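Local coordinates for heme-binding protein A / AI-2 binding protein A (Helicobacter pylori SS1, PDB 6OFQ) that binds peptides, STSA among them, and probably delivers them in the periplasm to an associated ABC transporter, at residues V32-R37 against G261-M266; K237-K242 against K528-K533; L280-V285 against H509-K514; V284-A289 against Y516-V521. All coordinates share one frame; numbering follows the deposited sequence.

The four contacts show how segments distant in sequence are tied together, with chain ends and middle meeting in one region. Contact 1 sets 261-266, whose end is the short strand 265-266, beside strand 32-37, and contact 2, its centre about 13 Å away, lays the C-terminal tail over the loop before strand 242-247. L33 joins them, its backbone N 3.0 Å from K242 O. Contact 3 lies about 11 Å from contact 1 between centres, and M264 O stands 2.9 Å from L510 N. Contacts 3 and 4 share strand 283-288, where H509 NE2 is 2.8 Å from D286 OD1. Contact 4, about 16 Å from the chain centre, is the innermost of the four.

Contact 1. Residues V32-R37 against G261-M266; sequences VLVFAR and GEIMLM
L265 comes to F35 from the side, its CD2 in the plane of the ring at the edge and 3.7 Å from F35 CD2. With CG anti to its backbone N (chi1 160°), L265 sends this methyl across the strand, where it also meets L33 CD2 at 4.1 Å. F526, from outside the two segments, also meets the F35 ring. On the face of V34 and A36, V34 and I263 cross at about a right angle, V34 CG1 resting 3.8 Å from I263 CG2. A36 CB lies against the same isoleucine, 3.9 Å from its CD1. The first torsion of M264 (-57°) sets CG beside its backbone N, and the chain carries SD to V34 N, from which it accepts a weak hydrogen bond (3.4 Å); the bend at chi3 brings CE to V32 O. The backbone follows a parallel register, F35 with L265 and A36 with M266. A36 N donates to L265 O at 2.9 Å, and V34 O takes M264 N at 2.9 Å and, weakly, L265 N as well. Both polar backbone atoms of V34 thus find partners, one a sulfur, although regular parallel pairing covers just two residue pairs.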
loop_
_atom_site.group_PDB
_atom_site.type_symbol
_atom_site.label_atom_id
_atom_site.label_comp_id
_atom_site.label_asym_id
_atom_site.label_seq_id
_atom_site.Cartn_x
_atom_site.Cartn_y
_atom_site.Cartn_z
ATOM N N VAL A 32 23.026 7.354 11.813
ATOM C CA VAL A 32 21.749 6.868 12.289
ATOM C C VAL A 32 20.645 7.792 11.785
ATOM O O VAL A 32 20.658 9.001 12.006
ATOM C CB VAL A 32 21.683 6.741 13.818
ATOM C CG1 VAL A 32 20.351 6.213 14.322
ATOM C CG2 VAL A 32 22.907 6.076 14.409
ATOM N N LEU A 33 19.644 7.185 11.153
ATOM C CA LEU A 33 18.456 7.918 10.727
ATOM C C LEU A 33 17.303 7.584 11.646
ATOM O O LEU A 33 17.028 6.412 11.902
ATOM C CB LEU A 33 18.075 7.520 9.298
ATOM C CG LEU A 33 16.750 8.089 8.778
ATOM C CD1 LEU A 33 16.858 9.567 8.504
ATOM C CD2 LEU A 33 16.268 7.395 7.512
ATOM N N VAL A 34 16.679 8.621 12.195
ATOM C CA VAL A 34 15.454 8.467 13.031
ATOM C C VAL A 34 14.257 8.913 12.197
ATOM O O VAL A 34 14.133 10.109 11.895
ATOM C CB VAL A 34 15.528 9.222 14.362
ATOM C CG1 VAL A 34 14.309 8.852 15.195
ATOM C CG2 VAL A 34 16.751 8.778 15.147
ATOM N N PHE A 35 13.430 7.956 11.801
ATOM C CA PHE A 35 12.244 8.178 10.964
ATOM C C PHE A 35 11.067 8.071 11.925
ATOM O O PHE A 35 11.042 7.157 12.750
ATOM C CB PHE A 35 12.193 7.046 9.954
ATOM C CG PHE A 35 11.007 6.991 9.045
ATOM C CD1 PHE A 35 9.862 6.307 9.385
ATOM C CD2 PHE A 35 11.033 7.526 7.782
ATOM C CE1 PHE A 35 8.786 6.230 8.508
ATOM C CE2 PHE A 35 9.979 7.440 6.883
ATOM C CZ PHE A 35 8.835 6.784 7.273
ATOM N N ALA A 36 10.090 8.940 11.767
ATOM C CA ALA A 36 8.896 8.838 12.596
ATOM C C ALA A 36 7.652 8.838 11.717
ATOM O O ALA A 36 7.539 9.479 10.681
ATOM C CB ALA A 36 8.839 10.014 13.583
ATOM N N ARG A 37 6.643 8.147 12.248
ATOM C CA ARG A 37 5.394 7.905 11.575
ATOM C C ARG A 37 4.295 7.690 12.582
ATOM O O ARG A 37 4.518 7.574 13.788
ATOM C CB ARG A 37 5.552 6.765 10.581
ATOM C CG ARG A 37 6.176 5.488 11.116
ATOM C CD ARG A 37 5.258 4.670 12.005
ATOM N NE ARG A 37 5.800 3.370 12.426
ATOM C CZ ARG A 37 5.939 2.276 11.684
ATOM N NH1 ARG A 37 5.579 2.352 10.429
ATOM N NH2 ARG A 37 6.509 1.203 12.144
ATOM N N GLY A 261 14.943 18.161 16.604
ATOM C CA GLY A 261 15.926 17.193 16.129
ATOM C C GLY A 261 15.905 15.810 16.743
ATOM O O GLY A 261 16.751 14.962 16.422
ATOM N N GLU A 262 14.853 15.548 17.532
ATOM C CA GLU A 262 14.679 14.245 18.133
ATOM C C GLU A 262 14.405 13.187 17.070
ATOM O O GLU A 262 14.699 11.995 17.212
ATOM C CB GLU A 262 13.493 14.362 19.118
ATOM C CG GLU A 262 13.093 13.130 19.870
ATOM C CD GLU A 262 11.889 13.334 20.781
ATOM O OE1 GLU A 262 11.965 14.381 21.501
ATOM O OE2 GLU A 262 10.964 12.478 20.660
ATOM N N ILE A 263 13.670 13.614 16.048
ATOM C CA ILE A 263 13.523 12.721 14.872
ATOM C C ILE A 263 13.993 13.543 13.673
ATOM O O ILE A 263 14.171 14.762 13.727
ATOM C CB ILE A 263 12.082 12.189 14.683
ATOM C CG1 ILE A 263 11.089 13.306 14.378
ATOM C CG2 ILE A 263 11.687 11.441 15.944
ATOM C CD1 ILE A 263 10.656 13.365 12.962
ATOM N N MET A 264 14.220 12.903 12.522
ATOM C CA MET A 264 14.942 13.483 11.395
ATOM C C MET A 264 14.151 13.522 10.088
ATOM O O MET A 264 14.521 14.251 9.170
ATOM C CB MET A 264 16.262 12.773 11.170
ATOM C CG MET A 264 17.171 12.789 12.397
ATOM S SD MET A 264 18.419 11.499 12.397
ATOM C CE MET A 264 19.449 11.989 11.061
ATOM N N LEU A 265 13.133 12.685 9.981
ATOM C CA LEU A 265 12.364 12.529 8.736
ATOM C C LEU A 265 11.032 11.970 9.223
ATOM O O LEU A 265 11.003 11.058 10.046
ATOM C CB LEU A 265 13.089 11.568 7.789
ATOM C CG LEU A 265 12.383 10.843 6.640
ATOM C CD1 LEU A 265 12.090 11.887 5.639
ATOM C CD2 LEU A 265 13.326 9.849 5.990
ATOM N N MET A 266 9.930 12.481 8.694
ATOM C CA MET A 266 8.609 12.024 9.135
ATOM C C MET A 266 7.580 11.981 8.020
ATOM O O MET A 266 7.586 12.799 7.101
ATOM C CB MET A 266 8.040 12.826 10.303
ATOM C CG MET A 266 8.069 14.291 10.015
ATOM S SD MET A 266 7.136 15.348 11.154
ATOM C CE MET A 266 5.408 15.089 10.731
#

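Contact 2. Residues K237-K242 against K528-K533; sequences KAYLDK and KVYLEK
Y239 offers the face of its ring to the edge of Y530 in an edge-to-face pair, the centroids 5.5 Å apart and the planes at 72°. The two side chains run side by side and point the same way, which also brings Y530 CB to 3.7 Å from Y239 CD2. Y530 reaches this position with CG lodged between its backbone N and carbonyl carbon (chi1 61°), a torsion that holds the ring next to its own main chain. The edge of the Y239 ring meets backbone oxygens instead, with K528 O 3.6 Å from CE2. At its far end the phenol is anchored by hydrogen bonds of OH to E25 and R28, and F29 adds another edge-to-face partner.

L240 packs on V529 as well. Its CG rests 3.5 Å from V529 O, its CD1 lies 4.0 Å from V529 CB, and its side chain crosses that of L531 at about a right angle, L240 CD2 lying 3.9 Å from L531 CG. One water bridges the two backbones: it accepts from L240 N at 2.9 Å and donates to V529 O at 2.8 Å, so this part of the contact is held through solvent and not by a direct backbone bond. Further along the tail, K533 NZ turns back to donate to L531 O and also bonds G30 O.

The tail itself pairs through strand 530-531 with strand 513-514 as a two-stranded antiparallel sheet. Such a C-terminal extension, returning to pack beside the N-terminal region, is consistent with the type II peptide-binding protein fold, in which one lobe is assembled from both ends of the chain.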
loop_
_atom_site.group_PDB
_atom_site.type_symbol
_atom_site.label_atom_id
_atom_site.label_comp_id
_atom_site.label_asym_id
_atom_site.label_seq_id
_atom_site.Cartn_x
_atom_site.Cartn_y
_atom_site.Cartn_z
ATOM N N LYS A 237 25.834 -1.157 -1.148
ATOM C CA LYS A 237 25.629 -1.152 0.303
ATOM C C LYS A 237 24.863 0.112 0.762
ATOM O O LYS A 237 25.069 1.190 0.192
ATOM C CB LYS A 237 26.969 -1.321 1.039
ATOM C CG LYS A 237 27.820 -2.513 0.621
ATOM C CD LYS A 237 27.159 -3.812 0.986
ATOM C CE LYS A 237 28.009 -5.007 0.537
ATOM N NZ LYS A 237 27.719 -5.172 -0.912
ATOM N N ALA A 238 23.988 -0.078 1.741
ATOM C CA ALA A 238 23.311 1.076 2.306
ATOM C C ALA A 238 24.323 2.076 2.840
ATOM O O ALA A 238 25.396 1.709 3.375
ATOM C CB ALA A 238 22.404 0.629 3.437
ATOM N N TYR A 239 23.943 3.350 2.856
ATOM C CA TYR A 239 24.797 4.350 3.469
ATOM C C TYR A 239 24.738 4.394 4.969
ATOM O O TYR A 239 25.751 4.567 5.671
ATOM C CB TYR A 239 24.538 5.742 2.942
ATOM C CG TYR A 239 24.703 5.964 1.453
ATOM C CD1 TYR A 239 25.954 5.857 0.839
ATOM C CD2 TYR A 239 23.647 6.389 0.672
ATOM C CE1 TYR A 239 26.105 6.051 -0.523
ATOM C CE2 TYR A 239 23.799 6.641 -0.657
ATOM C CZ TYR A 239 25.038 6.512 -1.260
ATOM O OH TYR A 239 25.236 6.821 -2.602
ATOM N N LEU A 240 23.520 4.289 5.491
ATOM C CA LEU A 240 23.287 4.406 6.914
ATOM C C LEU A 240 23.681 3.164 7.681
ATOM O O LEU A 240 23.491 2.021 7.218
ATOM C CB LEU A 240 21.791 4.673 7.151
ATOM C CG LEU A 240 21.329 6.041 6.676
ATOM C CD1 LEU A 240 19.820 6.049 6.472
ATOM C CD2 LEU A 240 21.736 7.168 7.634
ATOM N N ASP A 241 24.136 3.303 8.921
ATOM C CA ASP A 241 24.418 2.173 9.775
ATOM C C ASP A 241 23.168 1.623 10.457
ATOM O O ASP A 241 23.132 0.463 10.826
ATOM C CB ASP A 241 25.397 2.581 10.918
ATOM C CG ASP A 241 26.722 3.050 10.375
ATOM O OD1 ASP A 241 27.250 2.357 9.488
ATOM O OD2 ASP A 241 27.123 4.215 10.666
ATOM N N LYS A 242 22.224 2.497 10.734
ATOM C CA LYS A 242 21.088 2.159 11.559
ATOM C C LYS A 242 19.897 3.040 11.170
ATOM O O LYS A 242 20.058 4.210 10.885
ATOM C CB LYS A 242 21.487 2.336 13.045
ATOM C CG LYS A 242 20.418 2.146 14.077
ATOM C CD LYS A 242 21.160 2.163 15.434
ATOM C CE LYS A 242 20.282 2.483 16.603
ATOM N NZ LYS A 242 21.155 2.442 17.827
ATOM N N LYS A 528 19.249 4.374 -0.008
ATOM C CA LYS A 528 19.874 5.506 -0.736
ATOM C C LYS A 528 19.943 6.746 0.123
ATOM O O LYS A 528 20.447 7.770 -0.297
ATOM C CB LYS A 528 19.169 5.821 -2.060
ATOM C CG LYS A 528 18.864 4.611 -2.916
ATOM C CD LYS A 528 20.115 3.787 -3.213
ATOM C CE LYS A 528 19.778 2.573 -4.075
ATOM N NZ LYS A 528 20.941 1.707 -4.329
ATOM N N VAL A 529 19.412 6.686 1.359
ATOM C CA VAL A 529 19.373 7.898 2.213
ATOM C C VAL A 529 20.721 8.067 2.906
ATOM O O VAL A 529 21.325 7.086 3.336
ATOM C CB VAL A 529 18.243 7.776 3.266
ATOM C CG1 VAL A 529 18.207 9.003 4.178
ATOM C CG2 VAL A 529 16.938 7.716 2.495
ATOM N N TYR A 530 21.198 9.307 3.019
ATOM C CA TYR A 530 22.463 9.509 3.731
ATOM C C TYR A 530 22.367 10.840 4.425
ATOM O O TYR A 530 21.459 11.670 4.211
ATOM C CB TYR A 530 23.679 9.489 2.776
ATOM C CG TYR A 530 23.714 10.550 1.709
ATOM C CD1 TYR A 530 23.010 10.419 0.502
ATOM C CD2 TYR A 530 24.361 11.752 1.906
ATOM C CE1 TYR A 530 23.020 11.398 -0.463
ATOM C CE2 TYR A 530 24.390 12.715 0.928
ATOM C CZ TYR A 530 23.754 12.548 -0.291
ATOM O OH TYR A 530 23.814 13.520 -1.289
ATOM N N LEU A 531 23.321 11.015 5.347
ATOM C CA LEU A 531 23.422 12.264 6.092
ATOM C C LEU A 531 24.601 13.085 5.601
ATOM O O LEU A 531 25.707 12.569 5.473
ATOM C CB LEU A 531 23.597 11.919 7.570
ATOM C CG LEU A 531 22.562 10.967 8.176
ATOM C CD1 LEU A 531 22.823 10.769 9.689
ATOM C CD2 LEU A 531 21.140 11.434 7.883
ATOM N N GLU A 532 24.311 14.345 5.286
ATOM C CA GLU A 532 25.283 15.174 4.604
ATOM C C GLU A 532 26.363 15.511 5.605
ATOM O O GLU A 532 26.069 15.835 6.749
ATOM C CB GLU A 532 24.660 16.446 4.096
ATOM C CG GLU A 532 25.785 17.101 3.311
ATOM C CD GLU A 532 25.244 18.131 2.372
ATOM O OE1 GLU A 532 24.772 19.150 2.937
ATOM O OE2 GLU A 532 25.298 17.832 1.156
ATOM N N LYS A 533 27.621 15.368 5.176
ATOM C CA LYS A 533 28.713 15.750 6.089
ATOM C C LYS A 533 29.762 16.585 5.360
ATOM O O LYS A 533 30.179 17.518 6.046
ATOM C CB LYS A 533 29.466 14.545 6.660
ATOM C CG LYS A 533 28.613 13.450 7.255
ATOM C CD LYS A 533 29.316 12.144 6.959
ATOM C CE LYS A 533 28.537 10.935 7.428
ATOM N NZ LYS A 533 27.181 10.723 6.877
ATOM O OXT LYS A 533 30.128 16.287 4.202
HETATM O O HOH W 1 21.309 4.332 3.593
#

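Contact 3. Residues L280-V285 against H509-K514; sequences LPNIVV and HLSKVK
A first torsion of 58° places the ring of H509 between its own backbone N and carbonyl carbon, and V284, with CG1 anti to its backbone N (chi1 163°), lies alongside it. The valine covers one face: its CB is 4.2 Å from the ring centroid and 28° off the normal, a CH-pi contact, and CG1 comes to 3.6 Å from NE2. Its other methyl, CG2, turns to S511. On the other side of the sheet, I283 and L510 diverge from one another, although I283 CG1 still comes to 4.2 Å from L510 CD2.

Beneath the side chains runs an antiparallel ladder. V284 and H509 form a hydrogen-bonded pair, V284 N giving to H509 O at 2.9 Å and H509 N to V284 O at 2.8 Å, both nearly straight. I283 and L510 make the adjoining non-hydrogen-bonded pair. S511 N continues the ladder to N282 O at 2.8 Å, but approaches from well above the carbonyl plane, as the strands give way to a type II turn at L280-I283 and a type I turn at L510-V513.

The imidazole is fixed at both nitrogens. H509 ND1, with its partner near the ring plane, donates to L510 O at 2.8 Å. V513 N reaches the same oxygen from the opposite face of the carbonyl. NE2 is hydrogen-bonded to D286. With ND1 acting as a donor and a carboxylate at NE2, the ring may be inclined toward its protonated form, and its rotation is set by bonds at either end while the valine packs against its face.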
loop_
_atom_site.group_PDB
_atom_site.type_symbol
_atom_site.label_atom_id
_atom_site.label_comp_id
_atom_site.label_asym_id
_atom_site.label_seq_id
_atom_site.Cartn_x
_atom_site.Cartn_y
_atom_site.Cartn_z
ATOM N N LEU A 280 11.555 27.102 8.949
ATOM C CA LEU A 280 12.473 26.984 10.059
ATOM C C LEU A 280 13.873 26.678 9.585
ATOM O O LEU A 280 14.037 26.157 8.478
ATOM C CB LEU A 280 11.997 25.899 10.998
ATOM C CG LEU A 280 10.983 26.415 11.998
ATOM C CD1 LEU A 280 10.141 25.298 12.585
ATOM C CD2 LEU A 280 11.678 27.173 13.128
ATOM N N PRO A 281 14.850 26.969 10.466
ATOM C CA PRO A 281 16.232 26.627 10.168
ATOM C C PRO A 281 16.325 25.097 10.033
ATOM O O PRO A 281 15.856 24.342 10.900
ATOM C CB PRO A 281 17.023 27.080 11.415
ATOM C CG PRO A 281 16.056 27.692 12.384
ATOM C CD PRO A 281 14.691 27.250 11.914
ATOM N N ASN A 282 16.940 24.720 8.924
ATOM C CA ASN A 282 17.384 23.345 8.780
ATOM C C ASN A 282 16.259 22.347 8.516
ATOM O O ASN A 282 16.497 21.137 8.670
ATOM C CB ASN A 282 18.074 22.847 10.049
ATOM C CG ASN A 282 19.225 23.711 10.467
ATOM O OD1 ASN A 282 20.027 24.151 9.638
ATOM N ND2 ASN A 282 19.337 23.904 11.773
ATOM N N ILE A 283 15.076 22.800 8.102
ATOM C CA ILE A 283 14.003 21.868 7.760
ATOM C C ILE A 283 13.651 22.097 6.317
ATOM O O ILE A 283 13.611 23.245 5.866
ATOM C CB ILE A 283 12.789 22.004 8.678
ATOM C CG1 ILE A 283 13.214 21.458 10.048
ATOM C CG2 ILE A 283 11.524 21.347 8.086
ATOM C CD1 ILE A 283 12.230 21.668 11.172
ATOM N N VAL A 284 13.430 21.010 5.597
ATOM C CA VAL A 284 13.029 20.989 4.169
ATOM C C VAL A 284 11.701 20.223 4.216
ATOM O O VAL A 284 11.589 19.205 4.925
ATOM C CB VAL A 284 14.109 20.276 3.312
ATOM C CG1 VAL A 284 13.689 19.821 1.906
ATOM C CG2 VAL A 284 15.335 21.187 3.228
ATOM N N VAL A 285 10.764 20.587 3.346
ATOM C CA VAL A 285 9.559 19.810 3.211
ATOM C C VAL A 285 9.521 19.396 1.743
ATOM O O VAL A 285 9.236 20.229 0.863
ATOM C CB VAL A 285 8.309 20.589 3.601
ATOM C CG1 VAL A 285 7.078 19.727 3.397
ATOM C CG2 VAL A 285 8.402 20.952 5.078
ATOM N N HIS A 509 11.682 16.940 6.600
ATOM C CA HIS A 509 12.877 16.331 7.131
ATOM C C HIS A 509 13.928 17.366 7.398
ATOM O O HIS A 509 13.839 18.503 6.962
ATOM C CB HIS A 509 13.405 15.236 6.197
ATOM C CG HIS A 509 13.720 15.721 4.831
ATOM N ND1 HIS A 509 14.939 16.240 4.453
ATOM C CD2 HIS A 509 12.934 15.819 3.736
ATOM C CE1 HIS A 509 14.919 16.565 3.176
ATOM N NE2 HIS A 509 13.700 16.346 2.730
ATOM N N LEU A 510 14.910 16.976 8.206
ATOM C CA LEU A 510 16.078 17.842 8.331
ATOM C C LEU A 510 16.854 18.013 7.024
ATOM O O LEU A 510 16.908 17.070 6.217
ATOM C CB LEU A 510 17.001 17.352 9.473
ATOM C CG LEU A 510 16.370 17.158 10.813
ATOM C CD1 LEU A 510 17.337 16.540 11.793
ATOM C CD2 LEU A 510 15.851 18.447 11.416
ATOM N N SER A 511 17.414 19.203 6.820
ATOM C CA SER A 511 18.197 19.483 5.612
ATOM C C SER A 511 19.367 18.548 5.395
ATOM O O SER A 511 19.685 18.239 4.237
ATOM C CB SER A 511 18.676 20.936 5.594
ATOM O OG SER A 511 19.493 21.181 6.722
ATOM N N LYS A 512 19.947 18.042 6.492
ATOM C CA LYS A 512 21.083 17.121 6.376
ATOM C C LYS A 512 20.671 15.762 5.819
ATOM O O LYS A 512 21.520 14.977 5.430
ATOM C CB LYS A 512 21.750 16.818 7.743
ATOM C CG LYS A 512 20.909 16.022 8.740
ATOM C CD LYS A 512 21.483 15.540 10.101
ATOM C CE LYS A 512 21.312 16.665 11.073
ATOM N NZ LYS A 512 21.968 16.368 12.387
ATOM N N VAL A 513 19.391 15.416 5.841
ATOM C CA VAL A 513 18.945 14.106 5.336
ATOM C C VAL A 513 18.754 14.231 3.810
ATOM O O VAL A 513 17.916 15.001 3.357
ATOM C CB VAL A 513 17.645 13.636 6.029
ATOM C CG1 VAL A 513 17.153 12.326 5.407
ATOM C CG2 VAL A 513 17.853 13.514 7.533
ATOM N N LYS A 514 19.564 13.464 3.100
ATOM C CA LYS A 514 19.591 13.489 1.643
ATOM C C LYS A 514 19.260 12.123 1.092
ATOM O O LYS A 514 19.391 11.110 1.781
ATOM C CB LYS A 514 21.008 13.759 1.164
ATOM C CG LYS A 514 21.614 15.059 1.656
ATOM C CD LYS A 514 20.794 16.240 1.244
ATOM C CE LYS A 514 21.501 17.503 1.733
ATOM N NZ LYS A 514 20.852 18.648 1.051
#

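Contact 4. Residues V284-A289 against Y516-V521; sequences VVDKSA and YKTTGV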
loop_
_atom_site.group_PDB
_atom_site.type_symbol
_atom_site.label_atom_id
_atom_site.label_comp_id
_atom_site.label_asym_id
_atom_site.label_seq_id
_atom_site.Cartn_x
_atom_site.Cartn_y
_atom_site.Cartn_z
ATOM N N VAL A 284 13.430 21.010 5.597
ATOM C CA VAL A 284 13.029 20.989 4.169
ATOM C C VAL A 284 11.701 20.223 4.216
ATOM O O VAL A 284 11.589 19.205 4.925
ATOM C CB VAL A 284 14.109 20.276 3.312
ATOM C CG1 VAL A 284 13.689 19.821 1.906
ATOM C CG2 VAL A 284 15.335 21.187 3.228
ATOM N N VAL A 285 10.764 20.587 3.346
ATOM C CA VAL A 285 9.559 19.810 3.211
ATOM C C VAL A 285 9.521 19.396 1.743
ATOM O O VAL A 285 9.236 20.229 0.863
ATOM C CB VAL A 285 8.309 20.589 3.601
ATOM C CG1 VAL A 285 7.078 19.727 3.397
ATOM C CG2 VAL A 285 8.402 20.952 5.078
ATOM N N ASP A 286 9.718 18.094 1.498
ATOM C CA ASP A 286 9.628 17.607 0.117
ATOM C C ASP A 286 8.173 17.491 -0.284
ATOM O O ASP A 286 7.305 17.126 0.539
ATOM C CB ASP A 286 10.157 16.159 0.060
ATOM C CG ASP A 286 11.634 15.996 0.298
ATOM O OD1 ASP A 286 12.350 16.995 0.389
ATOM O OD2 ASP A 286 12.081 14.817 0.224
ATOM N N LYS A 287 7.838 17.834 -1.537
ATOM C CA LYS A 287 6.459 17.750 -2.022
ATOM C C LYS A 287 6.462 17.248 -3.435
ATOM O O LYS A 287 7.258 17.726 -4.257
ATOM C CB LYS A 287 5.754 19.118 -2.008
ATOM C CG LYS A 287 5.762 19.815 -0.657
ATOM C CD LYS A 287 5.022 21.162 -0.667
ATOM C CE LYS A 287 5.495 22.010 0.498
ATOM N NZ LYS A 287 6.883 22.515 0.228
ATOM N N SER A 288 5.599 16.280 -3.699
ATOM C CA SER A 288 5.338 15.893 -5.081
ATOM C C SER A 288 3.907 15.432 -5.289
ATOM O O SER A 288 3.156 15.352 -4.330
ATOM C CB SER A 288 6.326 14.806 -5.517
ATOM O OG SER A 288 6.102 13.589 -4.828
ATOM N N ALA A 289 3.471 15.293 -6.540
ATOM C CA ALA A 289 2.059 15.061 -6.769
ATOM C C ALA A 289 1.438 13.851 -6.109
ATOM O O ALA A 289 0.316 13.815 -5.556
ATOM C CB ALA A 289 1.831 14.911 -8.262
ATOM N N TYR A 516 16.442 10.721 0.184
ATOM C CA TYR A 516 15.070 10.239 0.249
ATOM C C TYR A 516 14.319 10.789 -0.960
ATOM O O TYR A 516 14.523 11.946 -1.325
ATOM C CB TYR A 516 14.404 10.692 1.535
ATOM C CG TYR A 516 12.988 10.185 1.745
ATOM C CD1 TYR A 516 12.774 8.915 2.273
ATOM C CD2 TYR A 516 11.891 10.926 1.359
ATOM C CE1 TYR A 516 11.503 8.451 2.531
ATOM C CE2 TYR A 516 10.611 10.471 1.603
ATOM C CZ TYR A 516 10.437 9.211 2.123
ATOM O OH TYR A 516 9.152 8.707 2.358
ATOM N N LYS A 517 13.382 9.999 -1.462
ATOM C CA LYS A 517 12.586 10.439 -2.625
ATOM C C LYS A 517 11.119 10.173 -2.319
ATOM O O LYS A 517 10.735 9.091 -1.912
ATOM C CB LYS A 517 13.083 9.749 -3.894
ATOM C CG LYS A 517 14.361 10.375 -4.438
ATOM C CD LYS A 517 14.921 9.757 -5.688
ATOM C CE LYS A 517 16.131 10.531 -6.182
ATOM N NZ LYS A 517 17.054 11.120 -5.190
ATOM N N THR A 518 10.276 11.170 -2.605
ATOM C CA THR A 518 8.839 11.006 -2.451
ATOM C C THR A 518 8.199 10.364 -3.735
ATOM O O THR A 518 7.046 9.975 -3.705
ATOM C CB THR A 518 8.086 12.342 -2.204
ATOM O OG1 THR A 518 8.366 13.209 -3.322
ATOM C CG2 THR A 518 8.481 12.933 -0.877
ATOM N N THR A 519 8.960 10.337 -4.815
ATOM C CA THR A 519 8.516 9.843 -6.126
ATOM C C THR A 519 8.658 8.334 -6.230
ATOM O O THR A 519 9.438 7.701 -5.534
ATOM C CB THR A 519 9.311 10.529 -7.242
ATOM O OG1 THR A 519 10.717 10.334 -7.081
ATOM C CG2 THR A 519 8.974 12.058 -7.249
ATOM N N GLY A 520 7.885 7.770 -7.151
ATOM C CA GLY A 520 7.935 6.339 -7.464
ATOM C C GLY A 520 7.241 5.516 -6.412
ATOM O O GLY A 520 6.371 5.998 -5.696
ATOM N N VAL A 521 7.504 4.216 -6.374
ATOM C CA VAL A 521 6.849 3.292 -5.424
ATOM C C VAL A 521 7.899 2.749 -4.442
ATOM O O VAL A 521 9.114 2.789 -4.634
ATOM C CB VAL A 521 6.101 2.173 -6.201
ATOM C CG1 VAL A 521 4.958 2.744 -7.046
ATOM C CG2 VAL A 521 7.072 1.361 -7.039
HETATM O O HOH W 2 14.570 14.387 -0.104
HETATM O O HOH W 3 11.438 13.881 -2.480
#
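S288 and T518 form the tight end of this contact, their hydroxyls OG and OG1 only 2.7 Å apart in a hydrogen bond that could run in either direction. Both oxygens sit between their own backbone N and carbonyl carbon (chi1 68° for S288 and 58° for T518), a torsion that keeps each hydroxyl over its own backbone, where the two oxygens meet across the contact. The same torsion in T518 leaves CG2 beside its backbone N, where it packs 3.8 Å from D286 CB. T519 CG2 lies close to S288 too, while its own hydroxyl bonds G71 O.

The other end is looser and bridged by two waters. D286 approaches Y516 at the ring edge, OD2 4.1 Å from CD2 with carboxylate and ring planes 29° apart, but it makes no direct polar bond to the loop. The waters do that work. One donates to D286 OD2 at an unusually short 2.5 Å and to Y516 O at 2.7 Å; a second donates to OD2 at 2.9 Å and accepts from T518 N at 3.0 Å. The other carboxylate oxygen, OD1, is taken by H509, and the Y516 hydroxyl is bonded to N524.

The contact thus lays the loop that follows strand 513-514 against strand 283-288, itself paired antiparallel with 497-510 in the mixed sheet of this type II periplasmic binding protein.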